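Local structure of hypothetical protein SSO2532 (Sulfolobus solfataricus, 1VPH) at residues A61-H67 and W125-V131. The protein is of unknown function but belongs to the YjbQ (UPF0047) family, assembles as a trimer and binds a potassium ion. Sequence-based numbering, arbitrary orientation.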
loop_
_atom_site.group_PDB
_atom_site.type_symbol
_atom_site.label_atom_id
_atom_site.label_comp_id
_atom_site.label_asym_id
_atom_site.label_seq_id
_atom_site.Cartn_x
_atom_site.Cartn_y
_atom_site.Cartn_z
ATOM N N ALA C 61 -9.360 -3.930 -6.190
ATOM C CA ALA C 61 -8.283 -3.689 -5.241
ATOM C C ALA C 61 -8.228 -4.805 -4.207
ATOM O O ALA C 61 -9.102 -5.668 -4.160
ATOM C CB ALA C 61 -8.448 -2.315 -4.541
ATOM N N ILE C 62 -7.194 -4.753 -3.360
ATOM C CA ILE C 62 -7.043 -5.701 -2.225
ATOM C C ILE C 62 -6.932 -4.885 -0.981
ATOM O O ILE C 62 -6.137 -3.942 -0.968
ATOM C CB ILE C 62 -5.781 -6.563 -2.373
ATOM C CG1 ILE C 62 -5.896 -7.519 -3.608
ATOM C CG2 ILE C 62 -5.532 -7.390 -1.111
ATOM C CD1 ILE C 62 -7.046 -8.614 -3.486
ATOM N N VAL C 63 -7.778 -5.170 0.035
ATOM C CA VAL C 63 -7.686 -4.488 1.327
ATOM C C VAL C 63 -7.709 -5.488 2.459
ATOM O O VAL C 63 -8.000 -6.650 2.262
ATOM C CB VAL C 63 -8.792 -3.393 1.554
ATOM C CG1 VAL C 63 -8.680 -2.331 0.508
ATOM C CG2 VAL C 63 -10.192 -4.009 1.619
ATOM N N ALA C 64 -7.477 -5.027 3.676
ATOM C CA ALA C 64 -7.621 -5.901 4.824
ATOM C C ALA C 64 -8.343 -5.187 5.968
ATOM O O ALA C 64 -8.042 -4.020 6.316
ATOM C CB ALA C 64 -6.266 -6.413 5.246
ATOM N N ASN C 65 -9.413 -5.801 6.438
ATOM C CA ASN C 65 -10.129 -5.246 7.578
ATOM C C ASN C 65 -11.048 -6.284 8.175
ATOM O O ASN C 65 -10.903 -7.460 7.878
ATOM C CB ASN C 65 -10.823 -3.943 7.243
ATOM C CG ASN C 65 -10.676 -2.985 8.344
ATOM O OD1 ASN C 65 -11.546 -2.929 9.225
ATOM N ND2 ASN C 65 -9.489 -2.301 8.407
ATOM N N GLU C 66 -11.949 -5.853 9.055
ATOM C CA GLU C 66 -12.750 -6.766 9.811
ATOM C C GLU C 66 -13.962 -7.246 9.059
ATOM O O GLU C 66 -14.715 -6.436 8.497
ATOM C CB GLU C 66 -13.222 -6.114 11.114
ATOM C CG GLU C 66 -13.907 -7.117 12.019
ATOM C CD GLU C 66 -14.267 -6.560 13.380
ATOM O OE1 GLU C 66 -13.701 -5.521 13.822
ATOM O OE2 GLU C 66 -15.135 -7.206 14.013
ATOM N N HIS C 67 -14.179 -8.568 9.093
ATOM C CA HIS C 67 -15.337 -9.143 8.450
ATOM C C HIS C 67 -16.538 -8.979 9.354
ATOM O O HIS C 67 -16.795 -9.847 10.177
ATOM C CB HIS C 67 -15.141 -10.625 8.168
ATOM C CG HIS C 67 -16.164 -11.184 7.246
ATOM N ND1 HIS C 67 -15.830 -11.791 6.052
ATOM C CD2 HIS C 67 -17.520 -11.253 7.347
ATOM C CE1 HIS C 67 -16.939 -12.231 5.470
ATOM N NE2 HIS C 67 -17.976 -11.893 6.218
ATOM N N TRP C 125 -8.989 -9.511 13.795
ATOM C CA TRP C 125 -10.070 -8.892 13.017
ATOM C C TRP C 125 -9.561 -8.264 11.713
ATOM O O TRP C 125 -10.146 -7.337 11.189
ATOM C CB TRP C 125 -10.860 -7.948 13.907
ATOM C CG TRP C 125 -11.460 -8.741 15.047
ATOM C CD1 TRP C 125 -12.514 -9.632 14.981
ATOM C CD2 TRP C 125 -10.988 -8.780 16.379
ATOM N NE1 TRP C 125 -12.739 -10.179 16.208
ATOM C CE2 TRP C 125 -11.818 -9.670 17.089
ATOM C CE3 TRP C 125 -9.961 -8.127 17.054
ATOM C CZ2 TRP C 125 -11.640 -9.929 18.441
ATOM C CZ3 TRP C 125 -9.789 -8.372 18.382
ATOM C CH2 TRP C 125 -10.618 -9.270 19.074
ATOM N N GLN C 126 -8.506 -8.882 11.177
ATOM C CA GLN C 126 -7.882 -8.443 9.980
ATOM C C GLN C 126 -8.042 -9.483 8.883
ATOM O O GLN C 126 -7.230 -10.384 8.744
ATOM C CB GLN C 126 -6.399 -8.246 10.289
ATOM C CG GLN C 126 -5.674 -7.403 9.325
ATOM C CD GLN C 126 -4.308 -7.004 9.873
ATOM O OE1 GLN C 126 -3.713 -7.754 10.637
ATOM N NE2 GLN C 126 -3.837 -5.791 9.535
ATOM N N ASN C 127 -9.106 -9.360 8.092
ATOM C CA ASN C 127 -9.383 -10.334 7.037
ATOM C C ASN C 127 -8.997 -9.686 5.719
ATOM O O ASN C 127 -8.952 -8.445 5.608
ATOM C CB ASN C 127 -10.866 -10.715 7.063
ATOM C CG ASN C 127 -11.195 -11.710 8.187
ATOM O OD1 ASN C 127 -10.644 -11.661 9.300
ATOM N ND2 ASN C 127 -12.043 -12.650 7.870
ATOM N N ILE C 128 -8.760 -10.525 4.718
ATOM C CA ILE C 128 -8.292 -10.062 3.416
ATOM C C ILE C 128 -9.448 -10.069 2.423
ATOM O O ILE C 128 -10.150 -11.095 2.273
ATOM C CB ILE C 128 -7.217 -10.963 2.885
ATOM C CG1 ILE C 128 -6.053 -11.062 3.885
ATOM C CG2 ILE C 128 -6.731 -10.426 1.565
ATOM C CD1 ILE C 128 -4.920 -11.921 3.448
ATOM N N PHE C 129 -9.647 -8.940 1.732
ATOM C CA PHE C 129 -10.764 -8.801 0.789
ATOM C C PHE C 129 -10.344 -8.375 -0.596
ATOM O O PHE C 129 -9.532 -7.457 -0.795
ATOM C CB PHE C 129 -11.773 -7.776 1.275
ATOM C CG PHE C 129 -12.456 -8.116 2.581
ATOM C CD1 PHE C 129 -13.616 -8.870 2.602
ATOM C CD2 PHE C 129 -11.964 -7.611 3.749
ATOM C CE1 PHE C 129 -14.256 -9.132 3.797
ATOM C CE2 PHE C 129 -12.570 -7.891 4.946
ATOM C CZ PHE C 129 -13.691 -8.639 4.984
ATOM N N LEU C 130 -10.949 -9.000 -1.566
ATOM C CA LEU C 130 -11.015 -8.468 -2.913
ATOM C C LEU C 130 -12.065 -7.386 -2.935
ATOM O O LEU C 130 -13.231 -7.604 -2.473
ATOM C CB LEU C 130 -11.416 -9.574 -3.898
ATOM C CG LEU C 130 -11.686 -8.931 -5.265
ATOM C CD1 LEU C 130 -10.353 -8.496 -5.855
ATOM C CD2 LEU C 130 -12.412 -9.870 -6.198
ATOM N N VAL C 131 -11.687 -6.210 -3.424
ATOM C CA VAL C 131 -12.644 -5.103 -3.532
ATOM C C VAL C 131 -13.020 -5.000 -5.007
ATOM O O VAL C 131 -12.160 -4.751 -5.851
ATOM C CB VAL C 131 -12.060 -3.716 -3.039
ATOM C CG1 VAL C 131 -13.200 -2.658 -3.006
ATOM C CG2 VAL C 131 -11.368 -3.792 -1.721
HETATM O O HOH W 1 -5.722 -4.019 7.946
HETATM O O HOH W 2 -12.488 -10.219 10.621
#
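Ala61, Val63 and Asn65 pair with Val131, Phe129 and Asn127 as the hydrogen-bonded sites of an antiparallel β-sheet, in which strand 127-132 lies between strands 29-32 and 60-65. Each pair exchanges two backbone bonds, satisfying six N-H groups and six carbonyls; the straightest joins Val131 N to Ala61 O (2.7 Å, 174°). In the last pair Asn127 N reaches Asn65 O from above the carbonyl plane, and the return bond is bent. Asn65 also folds its amide back: ND2 donates to an in-plane lone pair of Ala64 O, and OD1 accepts from Glu66 N above its carbonyl plane (3.0 Å). His101 and Ser58 O of a second subunit bind the same OD1 and ND2. A water donates to Ala64 O and accepts from Gln126 NE2, which also bonds Val55 O of the second subunit, while OE1 bonds Gly123 N. Val63 CG2 packs on Val131 CG2 (3.5 Å), and the Phe129 ring edge meets Asn65 O. Glu66 CG, anti to the backbone N (chi1 -172°), lies 3.7 Å from Trp125 CB, and OE2 approaches Trp125 CD1, carboxylate and ring planes 39° apart. An alanine here would lose CG and the carboxylate, probably leaving the indole freer to turn. Asp32 OD2 is hydrogen-bonded to both His67 ND1 and Asn127 ND2, and a second water accepts from His67 N (N to water oxygen 2.8 Å) and donates weakly to Asn127 OD1.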